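Local structure of microcin B17-processing protein McbC (Escherichia coli, 6GRI) at residues Ser216-Ala221 / Ile258-Gly263; Val9-Tyr14 / Phe195-Phe200; Cys134-Asn139 / Gln168-Ser173. The protein is required to convert the inactive microcin B17 precursor into the active peptide, acting as an oxidoreductase of the FMN-dependent nitroreductase family. All blocks are in the same frame, centred on the assembly; numbering follows the deposited sequence.

Contact 1. Residues Ser216-Ala221 / Ile258-Gly263; sequences SMYQNA and IVQFFG. With FMN (flavin mononucleotide), chain I.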
loop_
_atom_site.group_PDB
_atom_site.type_symbol
_atom_site.label_atom_id
_atom_site.label_comp_id
_atom_site.label_asym_id
_atom_site.label_seq_id
_atom_site.Cartn_x
_atom_site.Cartn_y
_atom_site.Cartn_z
ATOM N N SER C 216 -4.587 19.708 17.205
ATOM C CA SER C 216 -4.662 20.277 18.564
ATOM C C SER C 216 -3.754 21.497 18.654
ATOM O O SER C 216 -4.115 22.513 19.247
ATOM C CB SER C 216 -4.301 19.248 19.653
ATOM O OG SER C 216 -2.912 18.965 19.726
ATOM N N MET C 217 -2.591 21.402 18.016
ATOM C CA MET C 217 -1.618 22.493 18.027
ATOM C C MET C 217 -2.091 23.729 17.270
ATOM O O MET C 217 -2.141 24.820 17.861
ATOM C CB MET C 217 -0.261 21.995 17.541
ATOM C CG MET C 217 0.353 21.052 18.560
ATOM S SD MET C 217 1.690 20.058 17.920
ATOM C CE MET C 217 2.983 21.296 17.856
ATOM N N TYR C 218 -2.480 23.559 16.000
ATOM C CA TYR C 218 -2.948 24.701 15.197
ATOM C C TYR C 218 -4.232 25.308 15.723
ATOM O O TYR C 218 -4.495 26.478 15.455
ATOM C CB TYR C 218 -3.013 24.415 13.671
ATOM C CG TYR C 218 -4.133 23.549 13.095
ATOM C CD1 TYR C 218 -5.490 23.837 13.328
ATOM C CD2 TYR C 218 -3.835 22.498 12.219
ATOM C CE1 TYR C 218 -6.495 23.068 12.767
ATOM C CE2 TYR C 218 -4.843 21.723 11.655
ATOM C CZ TYR C 218 -6.171 22.013 11.936
ATOM O OH TYR C 218 -7.192 21.263 11.399
ATOM N N GLN C 219 -5.026 24.528 16.459
ATOM C CA GLN C 219 -6.261 25.041 17.067
ATOM C C GLN C 219 -5.946 25.917 18.271
ATOM O O GLN C 219 -6.543 26.990 18.416
ATOM C CB GLN C 219 -7.219 23.900 17.448
ATOM C CG GLN C 219 -8.553 24.303 18.075
ATOM C CD GLN C 219 -9.445 25.166 17.190
ATOM O OE1 GLN C 219 -9.216 25.318 15.989
ATOM N NE2 GLN C 219 -10.480 25.739 17.798
ATOM N N ASN C 220 -5.023 25.478 19.132
ATOM C CA ASN C 220 -4.472 26.366 20.177
ATOM C C ASN C 220 -3.965 27.652 19.538
ATOM O O ASN C 220 -4.245 28.722 20.050
ATOM C CB ASN C 220 -3.339 25.709 20.974
ATOM C CG ASN C 220 -3.838 24.801 22.088
ATOM O OD1 ASN C 220 -5.013 24.426 22.144
ATOM N ND2 ASN C 220 -2.923 24.436 22.987
ATOM N N ALA C 221 -3.256 27.551 18.410
ATOM C CA ALA C 221 -2.832 28.745 17.668
ATOM C C ALA C 221 -4.013 29.596 17.212
ATOM O O ALA C 221 -3.996 30.815 17.398
ATOM C CB ALA C 221 -1.960 28.382 16.479
ATOM N N ILE C 258 1.044 20.668 7.752
ATOM C CA ILE C 258 0.184 21.816 7.572
ATOM C C ILE C 258 0.921 23.152 7.820
ATOM O O ILE C 258 1.742 23.262 8.736
ATOM C CB ILE C 258 -1.050 21.672 8.502
ATOM C CG1 ILE C 258 -2.179 22.623 8.092
ATOM C CG2 ILE C 258 -0.665 21.825 9.958
ATOM C CD1 ILE C 258 -2.920 22.165 6.846
ATOM N N VAL C 259 0.611 24.142 6.981
ATOM C CA VAL C 259 1.071 25.519 7.125
ATOM C C VAL C 259 -0.084 26.371 7.663
ATOM O O VAL C 259 -1.242 26.170 7.281
ATOM C CB VAL C 259 1.548 26.097 5.771
ATOM C CG1 VAL C 259 1.875 27.584 5.890
ATOM C CG2 VAL C 259 2.761 25.337 5.248
ATOM N N GLN C 260 0.242 27.316 8.549
ATOM C CA GLN C 260 -0.736 28.234 9.128
ATOM C C GLN C 260 -0.194 29.641 9.049
ATOM O O GLN C 260 0.881 29.912 9.584
ATOM C CB GLN C 260 -1.008 27.876 10.580
ATOM C CG GLN C 260 -2.063 28.737 11.263
ATOM C CD GLN C 260 -2.459 28.197 12.623
ATOM O OE1 GLN C 260 -1.798 27.310 13.165
ATOM N NE2 GLN C 260 -3.541 28.735 13.189
ATOM N N PHE C 261 -0.957 30.525 8.400
ATOM C CA PHE C 261 -0.555 31.909 8.147
ATOM C C PHE C 261 -1.089 32.879 9.207
ATOM O O PHE C 261 -2.106 32.612 9.843
ATOM C CB PHE C 261 -1.007 32.342 6.753
ATOM C CG PHE C 261 -0.189 31.750 5.638
ATOM C CD1 PHE C 261 1.111 32.196 5.402
ATOM C CD2 PHE C 261 -0.714 30.772 4.806
ATOM C CE1 PHE C 261 1.872 31.665 4.375
ATOM C CE2 PHE C 261 0.049 30.241 3.773
ATOM C CZ PHE C 261 1.340 30.685 3.562
ATOM N N PHE C 262 -0.374 33.991 9.401
ATOM C CA PHE C 262 -0.703 34.998 10.425
ATOM C C PHE C 262 -0.375 36.414 9.944
ATOM O O PHE C 262 0.537 36.614 9.135
ATOM C CB PHE C 262 0.069 34.737 11.715
ATOM C CG PHE C 262 -0.284 33.439 12.406
ATOM C CD1 PHE C 262 0.492 32.292 12.213
ATOM C CD2 PHE C 262 -1.369 33.371 13.288
ATOM C CE1 PHE C 262 0.182 31.110 12.874
ATOM C CE2 PHE C 262 -1.681 32.187 13.948
ATOM C CZ PHE C 262 -0.905 31.057 13.738
ATOM N N GLY C 263 -1.126 37.386 10.460
ATOM C CA GLY C 263 -0.953 38.803 10.129
ATOM C C GLY C 263 -2.267 39.562 10.160
ATOM O O GLY C 263 -3.288 39.063 10.664
HETATM N N1 FMN I . -7.963 27.810 3.163
HETATM C C2 FMN I . -7.417 28.104 1.950
HETATM O O2 FMN I . -7.752 29.178 1.406
HETATM N N3 FMN I . -6.546 27.282 1.322
HETATM C C4 FMN I . -6.165 26.115 1.870
HETATM O O4 FMN I . -5.364 25.366 1.280
HETATM C C4A FMN I . -6.709 25.723 3.194
HETATM N N5 FMN I . -6.359 24.563 3.796
HETATM C C5A FMN I . -6.864 24.217 5.006
HETATM C C6 FMN I . -6.464 23.013 5.584
HETATM C C7 FMN I . -6.955 22.616 6.825
HETATM C C7M FMN I . -6.519 21.312 7.438
HETATM C C8 FMN I . -7.915 23.498 7.537
HETATM C C8M FMN I . -8.460 23.095 8.877
HETATM C C9 FMN I . -8.314 24.705 6.966
HETATM C C9A FMN I . -7.833 25.113 5.715
HETATM N N10 FMN I . -8.218 26.344 5.100
HETATM C C10 FMN I . -7.664 26.668 3.831
HETATM C "C1'" FMN I . -9.169 27.283 5.741
HETATM C "C2'" FMN I . -10.598 26.800 5.492
HETATM O "O2'" FMN I . -10.903 26.998 4.108
HETATM C "C3'" FMN I . -11.613 27.504 6.394
HETATM O "O3'" FMN I . -11.381 27.090 7.746
HETATM C "C4'" FMN I . -13.071 27.192 6.032
HETATM O "O4'" FMN I . -13.394 27.721 4.742
HETATM C "C5'" FMN I . -14.070 27.772 7.034
HETATM O "O5'" FMN I . -13.952 29.195 7.066
HETATM P P FMN I . -13.600 29.997 8.418
HETATM O O1P FMN I . -12.352 29.324 8.939
HETATM O O2P FMN I . -13.402 31.398 7.886
HETATM O O3P FMN I . -14.785 29.807 9.338
#
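In the nitroreductase-type core of McbC, helix 204-228 lies against the central antiparallel sheet, and here Y218 and A221 of the helix meet I258, Q260 and F262 of strand 254-263. The two short segments run almost parallel, 4° apart, with their axes 10.4 Å from each other. Alternate strand residues point at the helix, and Q260 makes the polar link. Its CG is anti to the backbone N (chi1 -177°) and the chain beyond is extended, which carries the amide across to the helix. There Q260 NE2 donates a weak, bent hydrogen bond to the carbonyl O of Y218, at 3.3 Å and 146°. OE1 of Q260 lies against methyl and methylene carbons, 3.5 Å from A221 CB and also beside Y218 CB; its hydrogen bond is with the hydroxyl of Y191. NE2 has a further weak bond to N232 OD1, so the buried amide has partners at both of its polar atoms.

Apolar contacts flank the amide. I258 CG2 comes to the edge of the Y218 ring, near its plane, 4.0 Å from Y218 CD2, the two side chains set nearly perpendicular. On the other flank, A221 CB sits at the edge of the F262 ring, 4.0 Å from F262 CZ.

The flavin borders this packing through its dimethylbenzene end: Y218 OH is 3.4 Å from FMN C8M, and I258 CD1 is 3.7 Å from FMN C7M. A236 N of the same chain and R117 NE of the second subunit are among the groups that hydrogen-bond the FMN. Strand 254-263 runs between strands 187-194 and 231-235, while helix 204-228 also reaches the second subunit, where Q219 and N220 exchange reciprocal hydrogen bonds with N220 and Q219 of that chain.

Contact 2. Residues Val9-Tyr14 / Phe195-Phe200; sequences VEVTHY and FEKALF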
loop_
_atom_site.group_PDB
_atom_site.type_symbol
_atom_site.label_atom_id
_atom_site.label_comp_id
_atom_site.label_asym_id
_atom_site.label_seq_id
_atom_site.Cartn_x
_atom_site.Cartn_y
_atom_site.Cartn_z
ATOM N N VAL C 9 18.623 9.234 17.583
ATOM C CA VAL C 9 19.379 7.974 17.534
ATOM C C VAL C 9 18.812 6.977 18.558
ATOM O O VAL C 9 18.831 5.769 18.327
ATOM C CB VAL C 9 20.882 8.169 17.869
ATOM C CG1 VAL C 9 21.648 6.858 17.704
ATOM C CG2 VAL C 9 21.542 9.243 17.010
ATOM N N GLU C 10 18.357 7.493 19.705
ATOM C CA GLU C 10 17.661 6.693 20.715
ATOM C C GLU C 10 16.316 6.197 20.165
ATOM O O GLU C 10 15.958 5.038 20.365
ATOM C CB GLU C 10 17.413 7.500 21.986
ATOM C CG GLU C 10 18.649 7.988 22.715
ATOM C CD GLU C 10 19.385 6.901 23.480
ATOM O OE1 GLU C 10 18.757 5.936 23.952
ATOM O OE2 GLU C 10 20.617 7.024 23.629
ATOM N N VAL C 11 15.579 7.082 19.491
ATOM C CA VAL C 11 14.312 6.725 18.863
ATOM C C VAL C 11 14.530 5.604 17.845
ATOM O O VAL C 11 13.898 4.554 17.943
ATOM C CB VAL C 11 13.610 7.959 18.219
ATOM C CG1 VAL C 11 12.476 7.549 17.280
ATOM C CG2 VAL C 11 13.079 8.897 19.301
ATOM N N THR C 12 15.466 5.808 16.920
ATOM C CA THR C 12 15.680 4.882 15.803
ATOM C C THR C 12 16.065 3.451 16.175
ATOM O O THR C 12 16.009 2.575 15.332
ATOM C CB THR C 12 16.694 5.428 14.780
ATOM O OG1 THR C 12 16.361 4.939 13.478
ATOM C CG2 THR C 12 18.150 5.031 15.116
ATOM N N HIS C 13 16.455 3.220 17.420
ATOM C CA HIS C 13 16.688 1.872 17.945
ATOM C C HIS C 13 15.434 0.960 17.955
ATOM O O HIS C 13 15.571 -0.252 17.919
ATOM C CB HIS C 13 17.284 2.009 19.359
ATOM C CG HIS C 13 17.661 0.717 20.009
ATOM N ND1 HIS C 13 18.902 0.138 19.849
ATOM C CD2 HIS C 13 16.968 -0.098 20.841
ATOM C CE1 HIS C 13 18.952 -0.985 20.545
ATOM N NE2 HIS C 13 17.790 -1.154 21.155
ATOM N N TYR C 14 14.232 1.536 18.015
ATOM C CA TYR C 14 12.976 0.773 18.090
ATOM C C TYR C 14 12.159 0.827 16.796
ATOM O O TYR C 14 10.989 0.439 16.783
ATOM C CB TYR C 14 12.109 1.315 19.234
ATOM C CG TYR C 14 12.719 1.125 20.597
ATOM C CD1 TYR C 14 12.461 -0.027 21.330
ATOM C CD2 TYR C 14 13.557 2.100 21.164
ATOM C CE1 TYR C 14 13.019 -0.212 22.577
ATOM C CE2 TYR C 14 14.118 1.916 22.416
ATOM C CZ TYR C 14 13.850 0.757 23.111
ATOM O OH TYR C 14 14.390 0.543 24.347
ATOM N N PHE C 195 8.747 11.277 11.391
ATOM C CA PHE C 195 8.103 9.976 11.158
ATOM C C PHE C 195 8.499 8.940 12.208
ATOM O O PHE C 195 7.627 8.329 12.840
ATOM C CB PHE C 195 8.432 9.425 9.762
ATOM C CG PHE C 195 7.813 10.199 8.619
ATOM C CD1 PHE C 195 6.440 10.186 8.411
ATOM C CD2 PHE C 195 8.611 10.891 7.710
ATOM C CE1 PHE C 195 5.867 10.871 7.338
ATOM C CE2 PHE C 195 8.043 11.585 6.645
ATOM C CZ PHE C 195 6.669 11.576 6.462
ATOM N N GLU C 196 9.806 8.769 12.403
ATOM C CA GLU C 196 10.334 7.741 13.315
ATOM C C GLU C 196 9.923 7.927 14.784
ATOM O O GLU C 196 9.719 6.942 15.498
ATOM C CB GLU C 196 11.856 7.623 13.185
ATOM C CG GLU C 196 12.297 7.089 11.818
ATOM C CD GLU C 196 13.609 6.312 11.849
ATOM O OE1 GLU C 196 13.849 5.529 12.791
ATOM O OE2 GLU C 196 14.407 6.479 10.904
ATOM N N LYS C 197 9.763 9.178 15.208
ATOM C CA LYS C 197 9.240 9.493 16.538
ATOM C C LYS C 197 7.736 9.242 16.652
ATOM O O LYS C 197 7.246 8.893 17.718
ATOM C CB LYS C 197 9.556 10.947 16.925
ATOM C CG LYS C 197 9.523 11.155 18.426
ATOM C CD LYS C 197 9.815 12.583 18.831
ATOM C CE LYS C 197 9.774 12.670 20.341
ATOM N NZ LYS C 197 9.717 14.061 20.871
ATOM N N ALA C 198 7.002 9.449 15.565
ATOM C CA ALA C 198 5.578 9.132 15.531
ATOM C C ALA C 198 5.288 7.624 15.467
ATOM O O ALA C 198 4.230 7.204 15.878
ATOM C CB ALA C 198 4.906 9.846 14.376
ATOM N N LEU C 199 6.216 6.806 14.984
ATOM C CA LEU C 199 5.932 5.383 14.769
ATOM C C LEU C 199 6.578 4.387 15.748
ATOM O O LEU C 199 6.126 3.230 15.849
ATOM C CB LEU C 199 6.320 5.018 13.333
ATOM C CG LEU C 199 5.558 5.780 12.241
ATOM C CD1 LEU C 199 6.280 5.645 10.913
ATOM C CD2 LEU C 199 4.109 5.307 12.128
ATOM N N PHE C 200 7.630 4.808 16.445
ATOM C CA PHE C 200 8.468 3.853 17.207
ATOM C C PHE C 200 7.816 3.125 18.388
ATOM O O PHE C 200 8.231 2.023 18.710
ATOM C CB PHE C 200 9.833 4.459 17.615
ATOM C CG PHE C 200 9.803 5.337 18.848
ATOM C CD1 PHE C 200 8.997 6.470 18.911
ATOM C CD2 PHE C 200 10.643 5.056 19.929
ATOM C CE1 PHE C 200 9.006 7.275 20.038
ATOM C CE2 PHE C 200 10.654 5.862 21.057
ATOM C CZ PHE C 200 9.836 6.972 21.116
HETATM O O HOH W 1 8.343 0.571 16.153
#
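V11 and F200 make the main apolar contact between the N-terminal region and residues 195-200. V11 CG1 rests over one face of the F200 ring in a CH-pi contact, 4.0 Å from the centroid and 20° off the normal. F200 CG lies between its backbone N and carbonyl carbon (chi1 81°), which brings the ring to V11. V11 CG1 also reaches the backbone of the helix, 3.3 Å from E196 O. At the ring edge, Y14 CB lies 4.1 Å from F200 CD2, and F55 of the second subunit meets the ring as well.

The direct polar link is a hydrogen bond from T12 OG1 to E196 OE1, at 2.7 Å. The hydroxyl approaches OE1 from the syn side, 22° out of the carboxylate plane. A water lies between the backbones, 2.7 Å from Y14 O and 2.9 Å from F200 O, with more acceptors around it than it can serve.

E196 OE1 is shared by two hydroxyls, T12 OG1 and T15 OG1; OE2 takes M1 N of McbD. With two hydroxyls and the N of McbD's first residue around it, this buried carboxylate is probably charged, and it joins the N-terminal region, the nitroreductase core and McbD at one point.

Contact 3. Residues Cys134-Asn139 / Gln168-Ser173; sequences CRLSEN and QSLYRS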
loop_
_atom_site.group_PDB
_atom_site.type_symbol
_atom_site.label_atom_id
_atom_site.label_comp_id
_atom_site.label_asym_id
_atom_site.label_seq_id
_atom_site.Cartn_x
_atom_site.Cartn_y
_atom_site.Cartn_z
ATOM N N CYS C 134 8.201 30.955 10.200
ATOM C CA CYS C 134 8.678 31.457 8.931
ATOM C C CYS C 134 8.357 32.935 8.806
ATOM O O CYS C 134 7.190 33.311 8.799
ATOM C CB CYS C 134 8.019 30.668 7.813
ATOM S SG CYS C 134 8.437 28.914 7.903
ATOM N N ARG C 135 9.405 33.759 8.725
ATOM C CA ARG C 135 9.285 35.201 8.506
ATOM C C ARG C 135 9.084 35.447 7.022
ATOM O O ARG C 135 9.919 35.057 6.211
ATOM C CB ARG C 135 10.538 35.910 8.996
ATOM C CG ARG C 135 10.448 37.424 8.968
ATOM C CD ARG C 135 11.508 38.061 9.868
ATOM N NE ARG C 135 11.762 39.463 9.534
ATOM C CZ ARG C 135 12.453 39.883 8.474
ATOM N NH1 ARG C 135 12.984 39.021 7.611
ATOM N NH2 ARG C 135 12.615 41.185 8.266
ATOM N N LEU C 136 7.955 36.068 6.681
ATOM C CA LEU C 136 7.501 36.214 5.292
ATOM C C LEU C 136 7.408 37.637 4.812
ATOM O O LEU C 136 7.163 37.845 3.626
ATOM C CB LEU C 136 6.124 35.563 5.119
ATOM C CG LEU C 136 5.984 34.118 5.607
ATOM C CD1 LEU C 136 4.551 33.621 5.478
ATOM C CD2 LEU C 136 6.932 33.211 4.845
ATOM N N SER C 137 7.584 38.611 5.711
ATOM C CA SER C 137 7.540 40.031 5.352
ATOM C C SER C 137 8.754 40.810 5.872
ATOM O O SER C 137 9.250 40.555 6.975
ATOM C CB SER C 137 6.261 40.662 5.881
ATOM O OG SER C 137 6.155 41.976 5.387
ATOM N N GLU C 138 9.211 41.772 5.069
ATOM C CA GLU C 138 10.267 42.698 5.482
ATOM C C GLU C 138 9.820 43.607 6.640
ATOM O O GLU C 138 10.657 44.041 7.425
ATOM C CB GLU C 138 10.743 43.547 4.298
ATOM N N ASN C 139 8.514 43.889 6.738
ATOM C CA ASN C 139 7.930 44.633 7.876
ATOM C C ASN C 139 7.726 43.788 9.142
ATOM O O ASN C 139 7.324 44.325 10.176
ATOM C CB ASN C 139 6.590 45.278 7.485
ATOM C CG ASN C 139 6.754 46.430 6.511
ATOM O OD1 ASN C 139 7.678 47.240 6.630
ATOM N ND2 ASN C 139 5.838 46.520 5.547
ATOM N N GLN C 168 11.177 36.251 0.248
ATOM C CA GLN C 168 10.394 35.967 -0.960
ATOM C C GLN C 168 10.284 34.468 -1.218
ATOM O O GLN C 168 9.192 33.962 -1.406
ATOM C CB GLN C 168 10.962 36.681 -2.201
ATOM C CG GLN C 168 10.672 38.174 -2.271
ATOM C CD GLN C 168 11.505 39.025 -1.313
ATOM O OE1 GLN C 168 12.303 38.508 -0.521
ATOM N NE2 GLN C 168 11.320 40.344 -1.384
ATOM N N SER C 169 11.413 33.766 -1.204
ATOM C CA SER C 169 11.436 32.307 -1.462
ATOM C C SER C 169 10.581 31.497 -0.497
ATOM O O SER C 169 9.927 30.527 -0.885
ATOM C CB SER C 169 12.868 31.772 -1.385
ATOM O OG SER C 169 13.756 32.605 -2.107
ATOM N N LEU C 170 10.610 31.900 0.766
ATOM C CA LEU C 170 9.934 31.185 1.827
ATOM C C LEU C 170 8.432 31.371 1.686
ATOM O O LEU C 170 7.679 30.433 1.886
ATOM C CB LEU C 170 10.439 31.693 3.176
ATOM C CG LEU C 170 10.009 31.009 4.470
ATOM C CD1 LEU C 170 10.284 29.524 4.430
ATOM C CD2 LEU C 170 10.740 31.661 5.635
ATOM N N TYR C 171 8.008 32.578 1.327
ATOM C CA TYR C 171 6.603 32.857 1.015
ATOM C C TYR C 171 6.152 32.210 -0.304
ATOM O O TYR C 171 4.997 31.802 -0.426
ATOM C CB TYR C 171 6.337 34.364 0.972
ATOM C CG TYR C 171 4.997 34.750 0.381
ATOM C CD1 TYR C 171 4.876 35.086 -0.974
ATOM C CD2 TYR C 171 3.844 34.775 1.170
ATOM C CE1 TYR C 171 3.652 35.444 -1.517
ATOM C CE2 TYR C 171 2.616 35.131 0.633
ATOM C CZ TYR C 171 2.528 35.467 -0.709
ATOM O OH TYR C 171 1.308 35.818 -1.238
ATOM N N ARG C 172 7.037 32.135 -1.291
ATOM C CA ARG C 172 6.715 31.444 -2.532
ATOM C C ARG C 172 6.366 29.990 -2.244
ATOM O O ARG C 172 5.320 29.517 -2.673
ATOM C CB ARG C 172 7.869 31.517 -3.529
ATOM C CG ARG C 172 7.532 30.930 -4.890
ATOM C CD ARG C 172 8.711 30.988 -5.836
ATOM N NE ARG C 172 8.674 29.920 -6.838
ATOM C CZ ARG C 172 7.965 29.933 -7.969
ATOM N NH1 ARG C 172 7.179 30.960 -8.289
ATOM N NH2 ARG C 172 8.044 28.889 -8.788
ATOM N N SER C 173 7.230 29.305 -1.503
ATOM C CA SER C 173 7.048 27.879 -1.205
ATOM C C SER C 173 5.809 27.579 -0.361
ATOM O O SER C 173 5.064 26.628 -0.653
ATOM C CB SER C 173 8.305 27.293 -0.516
ATOM O OG SER C 173 8.595 27.912 0.737
#
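Y171 meets L136 through its CB, 4.1 Å from L136 CD2, while its flat phenol ring passes on to S179, L182 and P185. The other flat group belongs to R135, whose side chain sets off away from the helix: S137 O sits over the centre of one guanidinium face, 3.5 Å above the plane, while R135 NE bonds T140 O and NH1 bonds N148 OD1. These residues belong to the place where helix 167-175 packs on the end of strand 129-135 and the loop that follows it, at the sheet of the nitroreductase-family fold.

Leucines carry the contact. L136 CD2 is set 3.8 Å from L170 CG. L136 CD2 also reaches the helix backbone, 3.7 Å from Y171 N. In L170, CG is set opposite the backbone N (chi1 -173°), and chi2 of 54° then puts CD2 at C134 CB and CD1 at C134 SG. CD2 of L170 comes to 3.6 Å from C134 CB and lies 3.5 Å from the carbonyl O of R135, whereas CD1 of L170 faces C134 SG at 4.0 Å. No hydrogen bond joins the two segments, which meet by aliphatic packing; just before Q168, T167 OG1 of the helix makes a weak bond with R135 O.

The strand end is tied into the sheet by backbone bonds of C134 with A188 and L136 with H186. Helix 240-246 supplies T246 to L170, and it also packs on S173. Within the helix, S173 OG gives its proton to L170 O at 2.9 Å, with a C=O...OG angle of 114°, approaching from above the carbonyl plane.

Overall arrangement
Contacts 1 and 3 are neighbours, their centres about 17 Å apart, and both reach the antiparallel sheet; they touch where F261 CE1 of strand 254-263 packs on L136 CD1, 3.5 Å away. Contact 2 lies farther out, its centre about 26 Å from that of contact 1 and about 32 Å from that of contact 3. Along the chain, contact 2 spans from the N-terminal region to helix 195-199, with both segments of contact 3 falling between; contact 1 follows, beginning on the next helix, 204-228. Contacts 1 and 2 both meet the second subunit, contact 2 also McbD, and contact 3 touches McbB through R172, so each lies near a neighbour in the assembly.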